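Local coordinates for alkaline phosphatase (Thermus thermophilus, PDB 7KWD), which probably hydrolyses phosphate monoesters, as a dimeric metalloenzyme of the alkaline phosphatase family that uses zinc and magnesium ions, at residues Y86-A97 and V106-A114; L74-T85 and T434-G444. All coordinates share one frame; numbering follows the deposited sequence.

Interaction 1. Residues Y86-A97 and V106-A114; sequences YSLTSYVTESSA and VKTVNGGLA. With ZN (zinc ion), chain E.
N110 sets its side-chain amide among S87, V92 and E94, in the loop before helix 95-104. In this alkaline phosphatase fold, the chain leaving that helix returns to pack against the loop that precedes the helix. The side-chain oxygen of N110 lies against S87, with S87 OG 2.8 Å from N110 OD1. S90 O is also within reach of the S87 OG proton. The other end of the amide, N110 ND2, makes a weak bond to V92 O, and S331 of the second subunit gives it another acceptor. Together these partners are consistent with the amide being turned this way. Water 1 bridges S87 OG, T89 OG1 and N110 N.

E94 and N110 lie alongside each other but run opposite ways, the carboxylate and amide planes 38° apart, with E94 CG 3.5 Å from N110 CB. CG of E94 sits between its backbone N and carbonyl carbon (chi1 48°), and a second bend at chi2 curls the carboxylate back over the helix start. There E94 is the N-cap. E94 OE1 takes A97 N on its syn lone pair, while E94 OE2 accepts from both S96 N and S96 OG. R159 adds a salt bridge to E94 OE2. S96 OG in turn accepts G111 N at 2.9 Å, tying the returning loop to the cap. Next to the cap, S95, the predicted phosphoserine nucleophile, binds zinc through OG at 2.1 Å, with D47, D317 and H318 completing the site.

At the far end K107 lays its ammonium over one face of the Y86 ring, a cation-pi contact with NZ 4.0 Å from the centroid. D456 also forms a salt bridge with K107. The ammonium is held beside the ring by the bond from K107 NZ to Y86 O, 2.7 Å long.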
loop_
_atom_site.group_PDB
_atom_site.type_symbol
_atom_site.label_atom_id
_atom_site.label_comp_id
_atom_site.label_asym_id
_atom_site.label_seq_id
_atom_site.Cartn_x
_atom_site.Cartn_y
_atom_site.Cartn_z
ATOM N N TYR A 86 0.949 0.682 -13.776
ATOM C CA TYR A 86 -0.082 0.877 -14.783
ATOM C C TYR A 86 0.363 0.387 -16.159
ATOM O O TYR A 86 1.537 0.456 -16.543
ATOM C CB TYR A 86 -0.509 2.332 -14.853
ATOM C CG TYR A 86 0.552 3.380 -15.030
ATOM C CD1 TYR A 86 0.996 3.754 -16.292
ATOM C CD2 TYR A 86 1.037 4.073 -13.937
ATOM C CE1 TYR A 86 1.945 4.772 -16.445
ATOM C CE2 TYR A 86 1.961 5.066 -14.077
ATOM C CZ TYR A 86 2.412 5.414 -15.337
ATOM O OH TYR A 86 3.333 6.416 -15.467
ATOM N N SER A 87 -0.601 -0.144 -16.902
ATOM C CA SER A 87 -0.348 -0.618 -18.258
ATOM C C SER A 87 -0.669 0.513 -19.244
ATOM O O SER A 87 -0.912 1.658 -18.843
ATOM C CB SER A 87 -1.173 -1.878 -18.522
ATOM O OG SER A 87 -2.540 -1.601 -18.332
ATOM N N LEU A 88 -0.732 0.198 -20.539
ATOM C CA LEU A 88 -0.773 1.254 -21.556
ATOM C C LEU A 88 -2.086 2.044 -21.530
ATOM O O LEU A 88 -2.075 3.268 -21.745
ATOM C CB LEU A 88 -0.536 0.640 -22.931
ATOM C CG LEU A 88 -0.463 1.578 -24.139
ATOM C CD1 LEU A 88 0.451 2.757 -23.873
ATOM C CD2 LEU A 88 0.012 0.745 -25.323
ATOM N N THR A 89 -3.214 1.366 -21.273
ATOM C CA THR A 89 -4.532 1.988 -21.289
ATOM C C THR A 89 -5.298 1.866 -19.972
ATOM O O THR A 89 -6.435 2.341 -19.901
ATOM C CB THR A 89 -5.414 1.387 -22.405
ATOM O OG1 THR A 89 -5.679 0.003 -22.149
ATOM C CG2 THR A 89 -4.733 1.512 -23.719
ATOM N N SER A 90 -4.697 1.303 -18.920
ATOM C CA SER A 90 -5.408 1.102 -17.664
ATOM C C SER A 90 -4.493 1.354 -16.484
ATOM O O SER A 90 -3.397 0.789 -16.416
ATOM C CB SER A 90 -5.934 -0.323 -17.541
ATOM O OG SER A 90 -6.425 -0.537 -16.236
ATOM N N TYR A 91 -4.964 2.140 -15.532
ATOM C CA TYR A 91 -4.210 2.352 -14.306
ATOM C C TYR A 91 -4.143 1.132 -13.424
ATOM O O TYR A 91 -3.431 1.179 -12.426
ATOM C CB TYR A 91 -4.806 3.518 -13.553
ATOM C CG TYR A 91 -4.283 4.742 -14.193
ATOM C CD1 TYR A 91 -3.023 5.137 -13.913
ATOM C CD2 TYR A 91 -4.983 5.433 -15.160
ATOM C CE1 TYR A 91 -2.492 6.174 -14.479
ATOM C CE2 TYR A 91 -4.424 6.515 -15.750
ATOM C CZ TYR A 91 -3.157 6.877 -15.384
ATOM O OH TYR A 91 -2.434 7.955 -15.902
ATOM N N VAL A 92 -4.799 0.037 -13.788
ATOM C CA VAL A 92 -4.629 -1.230 -13.099
ATOM C C VAL A 92 -4.231 -2.283 -14.113
ATOM O O VAL A 92 -5.009 -2.610 -15.024
ATOM C CB VAL A 92 -5.897 -1.650 -12.356
ATOM C CG1 VAL A 92 -5.672 -2.991 -11.631
ATOM C CG2 VAL A 92 -6.329 -0.538 -11.408
ATOM N N THR A 93 -3.037 -2.833 -13.947
ATOM C CA THR A 93 -2.498 -3.776 -14.909
ATOM C C THR A 93 -2.999 -5.167 -14.569
ATOM O O THR A 93 -3.467 -5.424 -13.467
ATOM C CB THR A 93 -0.970 -3.749 -14.862
ATOM O OG1 THR A 93 -0.392 -4.475 -15.943
ATOM C CG2 THR A 93 -0.503 -4.363 -13.564
ATOM N N GLU A 94 -2.825 -6.093 -15.493
ATOM C CA GLU A 94 -2.770 -7.498 -15.060
ATOM C C GLU A 94 -1.391 -8.050 -15.420
ATOM O O GLU A 94 -0.474 -7.313 -15.824
ATOM C CB GLU A 94 -3.947 -8.305 -15.616
ATOM C CG GLU A 94 -4.193 -8.120 -17.080
ATOM C CD GLU A 94 -2.998 -8.613 -17.905
ATOM O OE1 GLU A 94 -2.130 -7.770 -18.238
ATOM O OE2 GLU A 94 -2.903 -9.838 -18.197
ATOM N N SER A 95 -1.251 -9.364 -15.264
ATOM C CA SER A 95 0.074 -9.961 -15.158
ATOM C C SER A 95 0.848 -9.939 -16.473
ATOM O O SER A 95 2.078 -9.800 -16.459
ATOM C CB SER A 95 -0.053 -11.387 -14.649
ATOM O OG SER A 95 0.083 -11.440 -13.264
ATOM N N SER A 96 0.174 -10.119 -17.624
ATOM C CA SER A 96 0.924 -10.164 -18.888
ATOM C C SER A 96 1.511 -8.800 -19.219
ATOM O O SER A 96 2.690 -8.696 -19.583
ATOM C CB SER A 96 0.048 -10.650 -20.050
ATOM O OG SER A 96 -1.132 -9.891 -20.164
ATOM N N ALA A 97 0.711 -7.733 -19.088
ATOM C CA ALA A 97 1.256 -6.403 -19.338
ATOM C C ALA A 97 2.330 -6.055 -18.316
ATOM O O ALA A 97 3.342 -5.440 -18.653
ATOM C CB ALA A 97 0.129 -5.367 -19.335
ATOM N N VAL A 106 8.441 -1.853 -22.357
ATOM C CA VAL A 106 7.436 -0.986 -22.945
ATOM C C VAL A 106 6.083 -1.364 -22.357
ATOM O O VAL A 106 5.867 -2.500 -21.918
ATOM C CB VAL A 106 7.381 -1.071 -24.497
ATOM C CG1 VAL A 106 8.666 -0.666 -25.119
ATOM C CG2 VAL A 106 7.007 -2.455 -24.947
ATOM N N LYS A 107 5.180 -0.398 -22.345
ATOM C CA LYS A 107 3.818 -0.631 -21.888
ATOM C C LYS A 107 3.059 -1.333 -22.992
ATOM O O LYS A 107 3.200 -0.986 -24.174
ATOM C CB LYS A 107 3.116 0.675 -21.552
ATOM C CG LYS A 107 3.888 1.572 -20.599
ATOM C CD LYS A 107 3.610 1.165 -19.166
ATOM C CE LYS A 107 3.979 2.239 -18.155
ATOM N NZ LYS A 107 3.978 1.686 -16.750
ATOM N N THR A 108 2.274 -2.336 -22.609
ATOM C CA THR A 108 1.388 -3.051 -23.523
ATOM C C THR A 108 -0.025 -3.013 -22.966
ATOM O O THR A 108 -0.281 -2.556 -21.849
ATOM C CB THR A 108 1.835 -4.503 -23.740
ATOM O OG1 THR A 108 1.788 -5.211 -22.490
ATOM C CG2 THR A 108 3.250 -4.519 -24.253
ATOM N N VAL A 109 -0.945 -3.431 -23.803
ATOM C CA VAL A 109 -2.333 -3.607 -23.412
ATOM C C VAL A 109 -2.443 -4.899 -22.621
ATOM O O VAL A 109 -1.759 -5.888 -22.925
ATOM C CB VAL A 109 -3.209 -3.622 -24.666
ATOM C CG1 VAL A 109 -4.562 -4.163 -24.319
ATOM C CG2 VAL A 109 -3.261 -2.196 -25.271
ATOM N N ASN A 110 -3.301 -4.899 -21.596
ATOM C CA ASN A 110 -3.498 -6.096 -20.782
ATOM C C ASN A 110 -3.890 -7.264 -21.672
ATOM O O ASN A 110 -4.808 -7.139 -22.494
ATOM C CB ASN A 110 -4.594 -5.859 -19.725
ATOM C CG ASN A 110 -4.199 -4.799 -18.675
ATOM O OD1 ASN A 110 -3.048 -4.355 -18.624
ATOM N ND2 ASN A 110 -5.170 -4.395 -17.833
ATOM N N GLY A 111 -3.188 -8.394 -21.535
ATOM C CA GLY A 111 -3.655 -9.586 -22.231
ATOM C C GLY A 111 -2.692 -10.410 -23.059
ATOM O O GLY A 111 -2.697 -11.645 -22.973
ATOM N N GLY A 112 -1.898 -9.769 -23.897
ATOM C CA GLY A 112 -0.917 -10.487 -24.677
ATOM C C GLY A 112 0.450 -10.612 -23.996
ATOM O O GLY A 112 0.807 -9.843 -23.103
ATOM N N LEU A 113 1.196 -11.619 -24.433
ATOM C CA LEU A 113 2.545 -11.907 -23.953
ATOM C C LEU A 113 3.559 -11.392 -24.962
ATOM O O LEU A 113 3.559 -11.829 -26.114
ATOM C CB LEU A 113 2.741 -13.411 -23.767
ATOM C CG LEU A 113 1.868 -14.063 -22.702
ATOM C CD1 LEU A 113 2.045 -15.587 -22.697
ATOM C CD2 LEU A 113 2.201 -13.485 -21.319
ATOM N N ALA A 114 4.432 -10.482 -24.527
ATOM C CA ALA A 114 5.482 -9.929 -25.389
ATOM C C ALA A 114 4.944 -9.573 -26.767
ATOM O O ALA A 114 5.458 -9.995 -27.809
ATOM C CB ALA A 114 6.650 -10.901 -25.532
HETATM ZN ZN ZN E . 0.438 -10.514 -11.458
HETATM O O HOH W 1 -3.933 -1.804 -21.003
#

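Interaction 2. Residues L74-T85 and T434-G444; sequences LLARYPNGLINT and TASPVMLLLYG
G81 and L440 form a hydrogen-bonded pair in an antiparallel strand pairing, 80-84 against 438-443, within the beta structure of the alkaline phosphatase fold. Five backbone bonds join the segments. G81 and L440 exchange two, I83 and V438 two more, and L442 N reaches P79 O.

Apolar contacts lie on both faces. On one, I83 CG2 meets L440 CD2 at 3.7 Å, and I83 CG1 touches V438 CG2. On the face of N80 and L441, the leucine places CD1 beside N80 CB and CD2 against L74 CB. L441 CG lies anti to the backbone N (chi1 161°), which carries both methyls to the first segment.

The aromatic pair is edge-to-face. The edge of Y443 meets the face of Y78, centroids 4.5 Å apart and planes at 54°. R77 CG lies over the opposite face of Y78, and D305 binds Y443 OH. With an alanine at Y78, the Y443 edge would probably lose the ring face it packs on, and a gap is likely to open between Y443 and R77 CG.

Polar bonds secure both ends. N80 ND2 donates to L75 O and Y78 O, pinning the turn between helix 70-75 and the strand. Water 2 accepts from T85 N, with A435 O and N84 OD1 among the acceptors in its reach. Water 3 accepts from T85 OG1 at 2.8 Å and donates to T434 O and S436 O.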
loop_
_atom_site.group_PDB
_atom_site.type_symbol
_atom_site.label_atom_id
_atom_site.label_comp_id
_atom_site.label_asym_id
_atom_site.label_seq_id
_atom_site.Cartn_x
_atom_site.Cartn_y
_atom_site.Cartn_z
ATOM N N LEU A 74 16.128 -7.436 4.213
ATOM C CA LEU A 74 16.592 -6.889 2.946
ATOM C C LEU A 74 16.098 -5.450 2.764
ATOM O O LEU A 74 16.863 -4.557 2.391
ATOM C CB LEU A 74 16.157 -7.759 1.760
ATOM C CG LEU A 74 16.613 -9.203 1.733
ATOM C CD1 LEU A 74 16.367 -9.899 0.433
ATOM C CD2 LEU A 74 18.072 -9.291 2.093
ATOM N N LEU A 75 14.817 -5.204 2.999
ATOM C CA LEU A 75 14.332 -3.839 2.807
ATOM C C LEU A 75 14.968 -2.852 3.784
ATOM O O LEU A 75 14.998 -1.655 3.502
ATOM C CB LEU A 75 12.818 -3.792 2.971
ATOM C CG LEU A 75 12.005 -4.602 1.953
ATOM C CD1 LEU A 75 10.565 -4.623 2.424
ATOM C CD2 LEU A 75 12.084 -4.002 0.559
ATOM N N ALA A 76 15.481 -3.350 4.915
ATOM C CA ALA A 76 16.130 -2.564 5.950
ATOM C C ALA A 76 17.600 -2.330 5.669
ATOM O O ALA A 76 18.262 -1.675 6.471
ATOM C CB ALA A 76 15.973 -3.267 7.308
ATOM N N ARG A 77 18.116 -2.817 4.547
ATOM C CA ARG A 77 19.542 -2.700 4.294
ATOM C C ARG A 77 19.904 -2.449 2.833
ATOM O O ARG A 77 20.846 -1.713 2.541
ATOM C CB ARG A 77 20.219 -3.978 4.772
ATOM C CG ARG A 77 21.713 -3.933 4.682
ATOM C CD ARG A 77 22.358 -5.084 5.448
ATOM N NE ARG A 77 23.797 -5.123 5.201
ATOM C CZ ARG A 77 24.604 -6.110 5.568
ATOM N NH1 ARG A 77 24.120 -7.176 6.204
ATOM N NH2 ARG A 77 25.895 -6.025 5.290
ATOM N N TYR A 78 19.191 -3.022 1.912
ATOM C CA TYR A 78 19.636 -2.972 0.530
ATOM C C TYR A 78 18.800 -2.000 -0.269
ATOM O O TYR A 78 17.708 -1.609 0.154
ATOM C CB TYR A 78 19.564 -4.380 -0.067
ATOM C CG TYR A 78 20.682 -5.232 0.453
ATOM C CD1 TYR A 78 20.498 -6.088 1.510
ATOM C CD2 TYR A 78 21.939 -5.135 -0.096
ATOM C CE1 TYR A 78 21.541 -6.853 1.996
ATOM C CE2 TYR A 78 22.977 -5.875 0.386
ATOM C CZ TYR A 78 22.786 -6.741 1.420
ATOM O OH TYR A 78 23.854 -7.489 1.878
ATOM N N PRO A 79 19.296 -1.557 -1.426
ATOM C CA PRO A 79 18.574 -0.537 -2.188
ATOM C C PRO A 79 17.187 -1.018 -2.569
ATOM O O PRO A 79 17.022 -2.091 -3.161
ATOM C CB PRO A 79 19.452 -0.328 -3.429
ATOM C CG PRO A 79 20.804 -0.772 -3.016
ATOM C CD PRO A 79 20.551 -1.939 -2.099
ATOM N N ASN A 80 16.180 -0.212 -2.232
ATOM C CA ASN A 80 14.847 -0.552 -2.701
ATOM C C ASN A 80 14.052 0.719 -2.935
ATOM O O ASN A 80 14.384 1.810 -2.441
ATOM C CB ASN A 80 14.088 -1.510 -1.756
ATOM C CG ASN A 80 13.876 -0.946 -0.373
ATOM O OD1 ASN A 80 12.791 -0.408 -0.040
ATOM N ND2 ASN A 80 14.889 -1.106 0.470
ATOM N N GLY A 81 13.053 0.556 -3.775
ATOM C CA GLY A 81 12.169 1.635 -4.143
ATOM C C GLY A 81 10.842 1.048 -4.608
ATOM O O GLY A 81 10.393 0.017 -4.140
ATOM N N LEU A 82 10.242 1.772 -5.547
ATOM C CA LEU A 82 8.851 1.600 -5.891
ATOM C C LEU A 82 8.721 1.600 -7.399
ATOM O O LEU A 82 9.388 2.400 -8.077
ATOM C CB LEU A 82 8.011 2.740 -5.327
ATOM C CG LEU A 82 7.870 2.866 -3.817
ATOM C CD1 LEU A 82 7.037 4.118 -3.468
ATOM C CD2 LEU A 82 7.273 1.617 -3.253
ATOM N N ILE A 83 7.844 0.742 -7.925
ATOM C CA ILE A 83 7.500 0.817 -9.335
ATOM C C ILE A 83 6.035 1.193 -9.514
ATOM O O ILE A 83 5.158 0.701 -8.797
ATOM C CB ILE A 83 7.809 -0.483 -10.090
ATOM C CG1 ILE A 83 7.222 -1.691 -9.364
ATOM C CG2 ILE A 83 9.324 -0.647 -10.317
ATOM C CD1 ILE A 83 7.167 -2.880 -10.276
ATOM N N ASN A 84 5.773 2.030 -10.526
ATOM C CA ASN A 84 4.423 2.211 -11.053
ATOM C C ASN A 84 4.068 1.025 -11.950
ATOM O O ASN A 84 4.890 0.557 -12.750
ATOM C CB ASN A 84 4.321 3.529 -11.829
ATOM C CG ASN A 84 3.977 4.702 -10.937
ATOM O OD1 ASN A 84 3.222 4.574 -9.961
ATOM N ND2 ASN A 84 4.531 5.862 -11.255
ATOM N N THR A 85 2.839 0.518 -11.798
ATOM C CA THR A 85 2.450 -0.723 -12.453
ATOM C C THR A 85 1.419 -0.534 -13.553
ATOM O O THR A 85 1.012 -1.521 -14.177
ATOM C CB THR A 85 1.881 -1.688 -11.423
ATOM O OG1 THR A 85 0.745 -1.056 -10.785
ATOM C CG2 THR A 85 2.929 -2.018 -10.396
ATOM N N THR A 434 -4.924 -3.793 -7.764
ATOM C CA THR A 434 -5.046 -2.367 -7.488
ATOM C C THR A 434 -3.880 -1.626 -8.129
ATOM O O THR A 434 -2.942 -2.223 -8.661
ATOM C CB THR A 434 -5.101 -2.076 -5.984
ATOM O OG1 THR A 434 -3.836 -2.416 -5.385
ATOM C CG2 THR A 434 -6.225 -2.874 -5.295
ATOM N N ALA A 435 -3.961 -0.301 -8.079
ATOM C CA ALA A 435 -3.069 0.587 -8.814
ATOM C C ALA A 435 -1.854 1.045 -8.010
ATOM O O ALA A 435 -1.005 1.780 -8.535
ATOM C CB ALA A 435 -3.829 1.837 -9.251
ATOM N N SER A 436 -1.765 0.652 -6.766
ATOM C CA SER A 436 -0.682 1.080 -5.888
ATOM C C SER A 436 0.700 0.812 -6.496
ATOM O O SER A 436 0.954 -0.282 -7.028
ATOM C CB SER A 436 -0.805 0.313 -4.558
ATOM O OG SER A 436 0.401 0.427 -3.814
ATOM N N PRO A 437 1.654 1.708 -6.321
ATOM C CA PRO A 437 3.050 1.328 -6.595
ATOM C C PRO A 437 3.521 0.276 -5.597
ATOM O O PRO A 437 3.030 0.197 -4.468
ATOM C CB PRO A 437 3.819 2.642 -6.451
ATOM C CG PRO A 437 2.925 3.544 -5.667
ATOM C CD PRO A 437 1.517 3.121 -5.949
ATOM N N VAL A 438 4.455 -0.573 -6.032
ATOM C CA VAL A 438 4.847 -1.740 -5.251
ATOM C C VAL A 438 6.369 -1.887 -5.229
ATOM O O VAL A 438 7.113 -1.126 -5.848
ATOM C CB VAL A 438 4.188 -3.029 -5.787
ATOM C CG1 VAL A 438 2.690 -2.961 -5.521
ATOM C CG2 VAL A 438 4.490 -3.170 -7.271
ATOM N N MET A 439 6.799 -2.899 -4.484
ATOM C CA MET A 439 8.196 -3.091 -4.113
ATOM C C MET A 439 9.107 -3.388 -5.294
ATOM O O MET A 439 8.805 -4.210 -6.151
ATOM C CB MET A 439 8.276 -4.254 -3.137
ATOM C CG MET A 439 9.667 -4.724 -2.794
ATOM S SD MET A 439 9.593 -6.138 -1.681
ATOM C CE MET A 439 9.184 -7.448 -2.742
ATOM N N LEU A 440 10.285 -2.747 -5.282
ATOM C CA LEU A 440 11.416 -3.120 -6.130
ATOM C C LEU A 440 12.674 -3.091 -5.274
ATOM O O LEU A 440 12.966 -2.066 -4.645
ATOM C CB LEU A 440 11.583 -2.163 -7.304
ATOM C CG LEU A 440 12.885 -2.200 -8.110
ATOM C CD1 LEU A 440 13.129 -3.533 -8.854
ATOM C CD2 LEU A 440 12.822 -1.092 -9.118
ATOM N N LEU A 441 13.418 -4.190 -5.284
ATOM C CA LEU A 441 14.557 -4.365 -4.386
ATOM C C LEU A 441 15.719 -5.016 -5.117
ATOM O O LEU A 441 15.526 -5.990 -5.846
ATOM C CB LEU A 441 14.165 -5.229 -3.182
ATOM C CG LEU A 441 15.209 -5.939 -2.313
ATOM C CD1 LEU A 441 15.889 -4.947 -1.422
ATOM C CD2 LEU A 441 14.504 -6.978 -1.457
ATOM N N LEU A 442 16.924 -4.517 -4.857
ATOM C CA LEU A 442 18.145 -5.000 -5.488
ATOM C C LEU A 442 19.077 -5.610 -4.456
ATOM O O LEU A 442 19.387 -4.986 -3.433
ATOM C CB LEU A 442 18.888 -3.880 -6.201
ATOM C CG LEU A 442 18.069 -3.111 -7.240
ATOM C CD1 LEU A 442 18.904 -1.941 -7.806
ATOM C CD2 LEU A 442 17.656 -4.035 -8.326
ATOM N N TYR A 443 19.541 -6.817 -4.723
ATOM C CA TYR A 443 20.404 -7.521 -3.775
ATOM C C TYR A 443 21.641 -7.939 -4.549
ATOM O O TYR A 443 21.601 -8.876 -5.363
ATOM C CB TYR A 443 19.705 -8.716 -3.135
ATOM C CG TYR A 443 20.554 -9.364 -2.064
ATOM C CD1 TYR A 443 21.498 -10.333 -2.380
ATOM C CD2 TYR A 443 20.445 -8.978 -0.742
ATOM C CE1 TYR A 443 22.301 -10.904 -1.404
ATOM C CE2 TYR A 443 21.230 -9.561 0.233
ATOM C CZ TYR A 443 22.149 -10.528 -0.103
ATOM O OH TYR A 443 22.920 -11.090 0.896
ATOM N N GLY A 444 22.723 -7.246 -4.306
ATOM C CA GLY A 444 23.940 -7.498 -5.050
ATOM C C GLY A 444 25.099 -6.741 -4.450
ATOM O O GLY A 444 24.939 -5.913 -3.543
HETATM O O HOH W 2 1.313 2.249 -9.975
HETATM O O HOH W 3 -0.253 -2.135 -8.440
HETATM O O HOH W 4 -1.760 -1.710 -11.728
#

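In the fold
From the N terminus, the chain leaves helix 70-75, runs through strand 80-84 and passes directly into the loop before helix 95-104. Interaction 1 then closes a short loop, with eight residues between its segments, nearly all of them helix. Interaction 2 closes a long one: 348 residues separate T85 from T434. The short loop lies wholly within the long one, and the two do not cross. Their centres are 19 Å apart, yet they touch where T93 meets T85 and where Y91 and V92 pack on A435. The end of the strand pairing thus packs on the loop that leads into the zinc-binding start of helix 95-104. Both contacts also reach the second subunit.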